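Side-chain contacts in uncharacterized conserved protein (Staphylococcus epidermidis, PDB 3FRM), which is of unknown function but carries a GNAT-type acetyltransferase domain, and so probably belongs among the acetyltransferase-like proteins: residues N130-V135 against Q153-S158; S5-K10 against E218-L223. One frame throughout, in Å; residues are numbered along the deposited sequence.

Interaction 1 (N130-V135 against Q153-S158)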
ATOM      1  N   ASN A 130      10.292  10.861 -26.007  1.00 18.68           N
ATOM      2  CA  ASN A 130       9.495  11.965 -25.470  1.00 18.68           C
ATOM      3  C   ASN A 130       8.097  11.502 -25.016  1.00 19.00           C
ATOM      4  O   ASN A 130       7.527  12.090 -24.080  1.00 19.38           O
ATOM      5  CB  ASN A 130       9.366  13.136 -26.450  1.00 17.98           C
ATOM      6  CG  ASN A 130      10.581  14.089 -26.427  1.00 20.29           C
ATOM      7  OD1 ASN A 130      11.191  14.306 -27.462  1.00 22.01           O
ATOM      8  ND2 ASN A 130      10.939  14.646 -25.253  1.00 23.87           N
ATOM      9  N   ASP A 131       7.542  10.474 -25.666  1.00 17.92           N
ATOM     10  CA  ASP A 131       6.303   9.902 -25.217  1.00 18.35           C
ATOM     11  C   ASP A 131       6.511   9.209 -23.888  1.00 18.43           C
ATOM     12  O   ASP A 131       5.619   9.187 -23.060  1.00 19.71           O
ATOM     13  CB  ASP A 131       5.763   8.852 -26.216  1.00 18.91           C
ATOM     14  CG  ASP A 131       5.249   9.473 -27.500  1.00 19.57           C
ATOM     15  OD1 ASP A 131       5.276   8.746 -28.518  1.00 21.14           O
ATOM     16  OD2 ASP A 131       4.828  10.662 -27.506  1.00 17.26           O
ATOM     17  N   TYR A 132       7.668   8.591 -23.697  1.00 18.20           N
ATOM     18  CA  TYR A 132       7.948   7.933 -22.447  1.00 18.81           C
ATOM     19  C   TYR A 132       7.961   9.022 -21.345  1.00 19.52           C
ATOM     20  O   TYR A 132       7.264   8.930 -20.335  1.00 20.32           O
ATOM     21  CB  TYR A 132       9.272   7.158 -22.553  1.00 17.99           C
ATOM     22  CG  TYR A 132       9.820   6.680 -21.243  1.00 15.28           C
ATOM     23  CD1 TYR A 132       9.617   5.377 -20.835  1.00 11.77           C
ATOM     24  CD2 TYR A 132      10.585   7.536 -20.407  1.00 16.77           C
ATOM     25  CE1 TYR A 132      10.115   4.903 -19.635  1.00 11.24           C
ATOM     26  CE2 TYR A 132      11.118   7.064 -19.136  1.00 13.01           C
ATOM     27  CZ  TYR A 132      10.846   5.722 -18.778  1.00 12.73           C
ATOM     28  OH  TYR A 132      11.286   5.163 -17.579  1.00 11.32           O
ATOM     29  N   LEU A 133       8.705  10.084 -21.583  1.00 20.40           N
ATOM     30  CA  LEU A 133       8.840  11.141 -20.565  1.00 21.00           C
ATOM     31  C   LEU A 133       7.535  11.851 -20.301  1.00 21.70           C
ATOM     32  O   LEU A 133       7.240  12.255 -19.173  1.00 22.44           O
ATOM     33  CB  LEU A 133       9.888  12.132 -20.975  1.00 19.79           C
ATOM     34  CG  LEU A 133      11.266  11.502 -21.010  1.00 18.83           C
ATOM     35  CD1 LEU A 133      12.192  12.564 -21.631  1.00 13.75           C
ATOM     36  CD2 LEU A 133      11.695  11.077 -19.583  1.00 19.53           C
ATOM     37  N   HIS A 134       6.729  11.933 -21.339  1.00 21.53           N
ATOM     38  CA  HIS A 134       5.413  12.474 -21.202  1.00 22.32           C
ATOM     39  C   HIS A 134       4.572  11.748 -20.159  1.00 21.67           C
ATOM     40  O   HIS A 134       3.875  12.384 -19.371  1.00 21.32           O
ATOM     41  CB  HIS A 134       4.702  12.444 -22.546  1.00 23.49           C
ATOM     42  CG  HIS A 134       3.307  12.951 -22.470  1.00 25.50           C
ATOM     43  ND1 HIS A 134       2.213  12.109 -22.427  1.00 27.62           N
ATOM     44  CD2 HIS A 134       2.827  14.212 -22.357  1.00 26.57           C
ATOM     45  CE1 HIS A 134       1.114  12.833 -22.320  1.00 29.34           C
ATOM     46  NE2 HIS A 134       1.459  14.112 -22.279  1.00 27.15           N
ATOM     47  N   VAL A 135       4.630  10.422 -20.147  1.00 20.90           N
ATOM     48  CA  VAL A 135       3.870   9.672 -19.166  1.00 19.69           C
ATOM     49  C   VAL A 135       4.517   9.875 -17.794  1.00 20.73           C
ATOM     50  O   VAL A 135       3.854  10.093 -16.761  1.00 19.91           O
ATOM     51  CB  VAL A 135       3.852   8.170 -19.509  1.00 19.76           C
ATOM     52  CG1 VAL A 135       3.185   7.361 -18.350  1.00 16.54           C
ATOM     53  CG2 VAL A 135       3.188   7.930 -20.873  1.00 17.82           C
ATOM     54  N   GLN A 153      15.837  14.816 -17.026  1.00 25.41           N
ATOM     55  CA  GLN A 153      17.068  15.127 -17.739  1.00 25.75           C
ATOM     56  C   GLN A 153      18.044  13.947 -17.714  1.00 25.00           C
ATOM     57  O   GLN A 153      18.680  13.629 -18.675  1.00 25.36           O
ATOM     58  CB  GLN A 153      17.717  16.393 -17.130  1.00 25.35           C
ATOM     59  CG  GLN A 153      17.350  17.678 -17.868  1.00 28.63           C
ATOM     60  CD  GLN A 153      18.200  17.881 -19.134  1.00 33.11           C
ATOM     61  OE1 GLN A 153      18.386  16.946 -19.930  1.00 34.97           O
ATOM     62  NE2 GLN A 153      18.741  19.100 -19.309  1.00 35.41           N
ATOM     63  N   HIS A 154      18.145  13.286 -16.596  1.00 25.45           N
ATOM     64  CA  HIS A 154      19.052  12.148 -16.479  1.00 26.64           C
ATOM     65  C   HIS A 154      18.679  10.978 -17.414  1.00 25.56           C
ATOM     66  O   HIS A 154      19.520  10.509 -18.175  1.00 25.96           O
ATOM     67  CB  HIS A 154      19.136  11.752 -15.014  1.00 26.90           C
ATOM     68  CG  HIS A 154      19.996  10.559 -14.748  1.00 33.45           C
ATOM     69  ND1 HIS A 154      21.318  10.484 -15.144  1.00 36.47           N
ATOM     70  CD2 HIS A 154      19.733   9.407 -14.083  1.00 35.62           C
ATOM     71  CE1 HIS A 154      21.830   9.333 -14.743  1.00 37.03           C
ATOM     72  NE2 HIS A 154      20.890   8.663 -14.096  1.00 39.57           N
ATOM     73  N   ILE A 155      17.418  10.554 -17.384  1.00 24.98           N
ATOM     74  CA  ILE A 155      16.887   9.543 -18.307  1.00 24.02           C
ATOM     75  C   ILE A 155      17.045   9.940 -19.784  1.00 24.08           C
ATOM     76  O   ILE A 155      17.432   9.119 -20.666  1.00 23.54           O
ATOM     77  CB  ILE A 155      15.384   9.313 -18.084  1.00 23.73           C
ATOM     78  CG1 ILE A 155      15.085   9.041 -16.623  1.00 22.17           C
ATOM     79  CG2 ILE A 155      14.860   8.180 -18.978  1.00 22.11           C
ATOM     80  CD1 ILE A 155      13.608   8.744 -16.389  1.00 21.94           C
ATOM     81  N   TYR A 156      16.726  11.195 -20.056  1.00 23.85           N
ATOM     82  CA  TYR A 156      16.785  11.699 -21.422  1.00 23.68           C
ATOM     83  C   TYR A 156      18.207  11.741 -21.955  1.00 24.22           C
ATOM     84  O   TYR A 156      18.405  11.954 -23.126  1.00 25.20           O
ATOM     85  CB  TYR A 156      16.175  13.102 -21.510  1.00 23.32           C
ATOM     86  CG  TYR A 156      16.233  13.682 -22.898  1.00 23.77           C
ATOM     87  CD1 TYR A 156      15.453  13.149 -23.918  1.00 24.31           C
ATOM     88  CD2 TYR A 156      17.077  14.779 -23.205  1.00 24.55           C
ATOM     89  CE1 TYR A 156      15.482  13.694 -25.234  1.00 24.75           C
ATOM     90  CE2 TYR A 156      17.114  15.335 -24.517  1.00 23.23           C
ATOM     91  CZ  TYR A 156      16.324  14.775 -25.512  1.00 23.95           C
ATOM     92  OH  TYR A 156      16.349  15.259 -26.792  1.00 25.82           O
ATOM     93  N   SER A 157      19.218  11.595 -21.115  1.00 24.41           N
ATOM     94  CA  SER A 157      20.557  11.673 -21.679  1.00 24.55           C
ATOM     95  C   SER A 157      21.344  10.414 -21.395  1.00 25.31           C
ATOM     96  O   SER A 157      22.508  10.324 -21.752  1.00 25.55           O
ATOM     97  CB  SER A 157      21.298  12.892 -21.126  1.00 24.84           C
ATOM     98  OG  SER A 157      21.821  12.553 -19.868  1.00 23.26           O
ATOM     99  N   SER A 158      20.717   9.444 -20.735  1.00 25.62           N
ATOM    100  CA  SER A 158      21.406   8.224 -20.444  1.00 26.13           C
ATOM    101  C   SER A 158      20.633   7.029 -20.959  1.00 27.43           C
ATOM    102  O   SER A 158      21.014   5.913 -20.657  1.00 27.13           O
ATOM    103  CB  SER A 158      21.685   8.097 -18.943  1.00 25.82           C
ATOM    104  OG  SER A 158      20.484   7.962 -18.218  1.00 24.61           O
TER

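Interaction 2 (S5-K10 against E218-L223)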
ATOM      1  N   SER A   5      12.141 -19.018  -5.495  1.00 41.28           N
ATOM      2  CA  SER A   5      12.273 -19.066  -4.034  1.00 39.92           C
ATOM      3  C   SER A   5      13.552 -18.394  -3.575  1.00 38.93           C
ATOM      4  O   SER A   5      13.520 -17.509  -2.724  1.00 39.49           O
ATOM      5  CB  SER A   5      12.237 -20.515  -3.536  1.00 40.13           C
ATOM      6  OG  SER A   5      12.817 -21.412  -4.482  1.00 40.55           O
ATOM      7  N   LYS A   6      14.675 -18.773  -4.173  1.00 37.09           N
ATOM      8  CA  LYS A   6      15.966 -18.234  -3.748  1.00 34.79           C
ATOM      9  C   LYS A   6      16.167 -16.739  -4.016  1.00 33.28           C
ATOM     10  O   LYS A   6      17.124 -16.141  -3.507  1.00 33.03           O
ATOM     11  CB  LYS A   6      17.139 -19.088  -4.274  1.00 35.53           C
ATOM     12  CG  LYS A   6      17.451 -19.050  -5.790  1.00 36.76           C
ATOM     13  CD  LYS A   6      17.842 -20.451  -6.394  1.00 38.38           C
ATOM     14  CE  LYS A   6      18.537 -21.450  -5.419  1.00 41.17           C
ATOM     15  NZ  LYS A   6      19.894 -21.014  -4.921  1.00 41.41           N
ATOM     16  N   ILE A   7      15.265 -16.113  -4.765  1.00 30.30           N
ATOM     17  CA  ILE A   7      15.487 -14.706  -5.077  1.00 28.04           C
ATOM     18  C   ILE A   7      15.577 -13.810  -3.824  1.00 26.41           C
ATOM     19  O   ILE A   7      14.820 -13.985  -2.880  1.00 25.93           O
ATOM     20  CB  ILE A   7      14.464 -14.205  -6.097  1.00 28.39           C
ATOM     21  CG1 ILE A   7      14.841 -14.760  -7.474  1.00 27.26           C
ATOM     22  CG2 ILE A   7      14.441 -12.668  -6.164  1.00 27.88           C
ATOM     23  CD1 ILE A   7      13.771 -14.589  -8.502  1.00 26.41           C
ATOM     24  N   THR A   8      16.543 -12.889  -3.806  1.00 24.52           N
ATOM     25  CA  THR A   8      16.628 -11.914  -2.728  1.00 23.42           C
ATOM     26  C   THR A   8      16.868 -10.476  -3.164  1.00 22.48           C
ATOM     27  O   THR A   8      17.040 -10.150  -4.349  1.00 21.65           O
ATOM     28  CB  THR A   8      17.699 -12.262  -1.626  1.00 24.23           C
ATOM     29  OG1 THR A   8      18.958 -11.651  -1.946  1.00 25.25           O
ATOM     30  CG2 THR A   8      17.850 -13.769  -1.386  1.00 22.04           C
ATOM     31  N   PHE A   9      16.894  -9.611  -2.169  1.00 21.76           N
ATOM     32  CA  PHE A   9      17.189  -8.214  -2.391  1.00 21.78           C
ATOM     33  C   PHE A   9      18.494  -7.971  -3.138  1.00 22.39           C
ATOM     34  O   PHE A   9      18.673  -6.914  -3.757  1.00 22.42           O
ATOM     35  CB  PHE A   9      17.180  -7.467  -1.074  1.00 21.19           C
ATOM     36  CG  PHE A   9      15.835  -6.862  -0.734  1.00 19.28           C
ATOM     37  CD1 PHE A   9      14.974  -7.502   0.177  1.00 17.37           C
ATOM     38  CD2 PHE A   9      15.455  -5.639  -1.284  1.00 16.96           C
ATOM     39  CE1 PHE A   9      13.733  -6.945   0.512  1.00 14.55           C
ATOM     40  CE2 PHE A   9      14.242  -5.079  -0.974  1.00 16.18           C
ATOM     41  CZ  PHE A   9      13.367  -5.735  -0.080  1.00 19.43           C
ATOM     42  N   LYS A  10      19.400  -8.949  -3.078  1.00 23.58           N
ATOM     43  CA  LYS A  10      20.692  -8.856  -3.775  1.00 24.15           C
ATOM     44  C   LYS A  10      20.475  -8.800  -5.290  1.00 24.35           C
ATOM     45  O   LYS A  10      21.263  -8.215  -6.006  1.00 24.37           O
ATOM     46  CB  LYS A  10      21.609 -10.014  -3.387  1.00 24.17           C
ATOM     47  CG  LYS A  10      22.307  -9.810  -2.041  1.00 24.67           C
ATOM     48  CD  LYS A  10      21.985 -10.961  -1.081  1.00 30.79           C
ATOM     49  CE  LYS A  10      22.719 -12.265  -1.467  1.00 30.97           C
ATOM     50  NZ  LYS A  10      21.934 -13.484  -1.140  1.00 35.07           N
ATOM     51  N   GLU A 218      11.638 -18.068 -19.152  1.00 22.64           N
ATOM     52  CA  GLU A 218      11.320 -18.655 -17.861  1.00 21.88           C
ATOM     53  C   GLU A 218      12.045 -17.970 -16.685  1.00 20.72           C
ATOM     54  O   GLU A 218      12.006 -18.464 -15.535  1.00 20.94           O
ATOM     55  CB  GLU A 218      11.522 -20.170 -17.903  1.00 23.00           C
ATOM     56  CG  GLU A 218      10.527 -20.902 -18.904  1.00 25.39           C
ATOM     57  CD  GLU A 218       9.790 -22.108 -18.259  1.00 32.35           C
ATOM     58  OE1 GLU A 218       9.568 -22.105 -17.007  1.00 34.41           O
ATOM     59  OE2 GLU A 218       9.426 -23.070 -19.003  1.00 35.48           O
ATOM     60  N   ARG A 219      12.699 -16.840 -16.966  1.00 18.33           N
ATOM     61  CA  ARG A 219      13.231 -15.997 -15.893  1.00 17.42           C
ATOM     62  C   ARG A 219      12.100 -15.465 -15.008  1.00 17.03           C
ATOM     63  O   ARG A 219      11.094 -14.980 -15.516  1.00 16.76           O
ATOM     64  CB  ARG A 219      14.041 -14.806 -16.426  1.00 16.18           C
ATOM     65  CG  ARG A 219      15.382 -15.165 -17.022  1.00 15.81           C
ATOM     66  CD  ARG A 219      16.051 -14.009 -17.762  1.00 16.94           C
ATOM     67  NE  ARG A 219      15.346 -13.528 -18.959  1.00 19.48           N
ATOM     68  CZ  ARG A 219      15.785 -12.546 -19.764  1.00 21.72           C
ATOM     69  NH1 ARG A 219      16.937 -11.921 -19.530  1.00 24.00           N
ATOM     70  NH2 ARG A 219      15.064 -12.150 -20.805  1.00 21.19           N
ATOM     71  N   PRO A 220      12.239 -15.594 -13.680  1.00 16.91           N
ATOM     72  CA  PRO A 220      11.341 -14.901 -12.776  1.00 17.24           C
ATOM     73  C   PRO A 220      11.336 -13.392 -13.012  1.00 18.59           C
ATOM     74  O   PRO A 220      12.367 -12.771 -13.396  1.00 17.82           O
ATOM     75  CB  PRO A 220      11.975 -15.133 -11.390  1.00 17.48           C
ATOM     76  CG  PRO A 220      12.909 -16.323 -11.559  1.00 18.23           C
ATOM     77  CD  PRO A 220      12.986 -16.678 -13.015  1.00 16.28           C
ATOM     78  N   VAL A 221      10.202 -12.771 -12.720  1.00 19.18           N
ATOM     79  CA  VAL A 221      10.212 -11.335 -12.757  1.00 19.41           C
ATOM     80  C   VAL A 221       9.946 -10.700 -11.405  1.00 20.56           C
ATOM     81  O   VAL A 221       9.093 -11.198 -10.642  1.00 21.41           O
ATOM     82  CB  VAL A 221       9.508 -10.706 -14.009  1.00 19.91           C
ATOM     83  CG1 VAL A 221       8.659 -11.684 -14.744  1.00 17.06           C
ATOM     84  CG2 VAL A 221       8.831  -9.310 -13.704  1.00 18.90           C
ATOM     85  N   ILE A 222      10.742  -9.673 -11.100  1.00 19.11           N
ATOM     86  CA  ILE A 222      10.840  -9.177  -9.779  1.00 19.79           C
ATOM     87  C   ILE A 222      10.916  -7.653  -9.764  1.00 20.69           C
ATOM     88  O   ILE A 222      11.265  -6.994 -10.784  1.00 20.03           O
ATOM     89  CB  ILE A 222      12.117  -9.714  -9.088  1.00 20.79           C
ATOM     90  CG1 ILE A 222      13.350  -8.905  -9.537  1.00 21.22           C
ATOM     91  CG2 ILE A 222      12.247 -11.243  -9.288  1.00 20.07           C
ATOM     92  CD1 ILE A 222      14.664  -9.363  -8.967  1.00 22.38           C
ATOM     93  N   LEU A 223      10.538  -7.112  -8.611  1.00 20.51           N
ATOM     94  CA  LEU A 223      10.436  -5.699  -8.401  1.00 21.48           C
ATOM     95  C   LEU A 223      10.483  -5.422  -6.919  1.00 22.43           C
ATOM     96  O   LEU A 223      10.197  -6.331  -6.094  1.00 22.18           O
ATOM     97  CB  LEU A 223       9.138  -5.172  -8.956  1.00 21.27           C
ATOM     98  CG  LEU A 223       7.845  -5.561  -8.262  1.00 22.23           C
ATOM     99  CD1 LEU A 223       7.455  -4.426  -7.331  1.00 23.14           C
ATOM    100  CD2 LEU A 223       6.741  -5.803  -9.292  1.00 21.51           C
TER

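Interaction 1 (N130-V135 against Q153-S158)
Leu133 and Ile155 face each other between two nearly antiparallel helices, whose short segments run at 161° with axes 10.9 Å apart. Leu133 divides its branches between two partners. Its CD1 lies 4.0 Å from both CB and ring atom CD1 of Tyr156, oblique to the ring, while CD2 approaches CG2 of Ile155 more loosely at 4.3 Å. That same CG2 also meets the ring of Tyr132, with Tyr132 CE2 3.9 Å away, and Ile155 CD1 touches this ring carbon too. Having CG2 anti to the backbone N and CG1 beside it (chi1 -51°) lets both methyl ends of Ile155 reach that one carbon. Leu133 CD2 sits in plane at the edge of the Tyr132 ring, so these neighbours on one helix also pack against each other. Tyr156 crosses Leu133 at about a right angle and lies at the exposed margin, where a phenol tolerates water; the branched aliphatic residues suit the buried middle. The hydroxyl of Tyr132 is bonded to Asp180, and its ring packs on strands 165-171 and 174-183, so the helix lies against the sheet. With apolar touches alone between the two segments, cohesion rests on shape and exclusion of water.

Interaction 2 (S5-K10 against E218-L223)
The CD1 methyl of Ile7 presses against the ring of Pro220, 3.4 Å from Pro220 CB and 3.6 Å from Pro220 CG, a snug approach of saturated carbons. A second touch comes from Ile222, whose CG2 lies 3.8 Å from Ile7 CD1 and 4.1 Å from Ile7 CG2, and so meets both branches of Ile7. Ile7 reaches both partners because its CG1 is anti to the carbonyl carbon (chi1 -75°) and its chain is extended beyond CG1, carrying CD1 forward to the proline while CG2 stays beside Ile222. In Ile222 the longer branch, CG1, takes the crowded position between the backbone N and carbonyl carbon (chi1 80°), leaving CG2 as the branch turned to Ile7. Both pairs of side chains meet at a slant. Proline suits its place as a rigid apolar surface on the same segment as Ile222, and the two isoleucines bring branched bulk to a buried spot. Val104 of strand 96-105 touches both Ile7 and Ile222, adding to the apolar cluster. Past Ile7 the N-terminal loop turns: Thr8 OG1 accepts from Lys10 N at 3.0 Å, nearly straight at 164°, in an ST turn, while Thr8 N is bonded to OD2 of Asp11. Local polar bonds thus hold the turn at Thr8, whereas the loop's hold on the GNAT-family strand across this contact is hydrophobic, with one isoleucine supplying every touch from the N-terminal side.

How the interactions relate
From the N terminus, the chain passes first through residues 5-10, whose partner 218-223 comes only after 207 intervening residues; interaction 2 closes a very long loop. Within that span lies interaction 1, a short local closure with 17 residues between helix segments 130-135 and 153-158. The two loops are nested and do not cross. Interaction 2 ties the N-terminal loop, ahead of strand 17-21, to strand 221-225 in the interior of the large mixed sheet. Interaction 1 joins helices 129-136 and 145-158, and Tyr132 and Ile155 bring the pair onto strand 165-171, next to the outermost strand 120-123. Centres of the two contacts lie 27 Å apart, nearest atoms about 14 Å, so they are separate clusters.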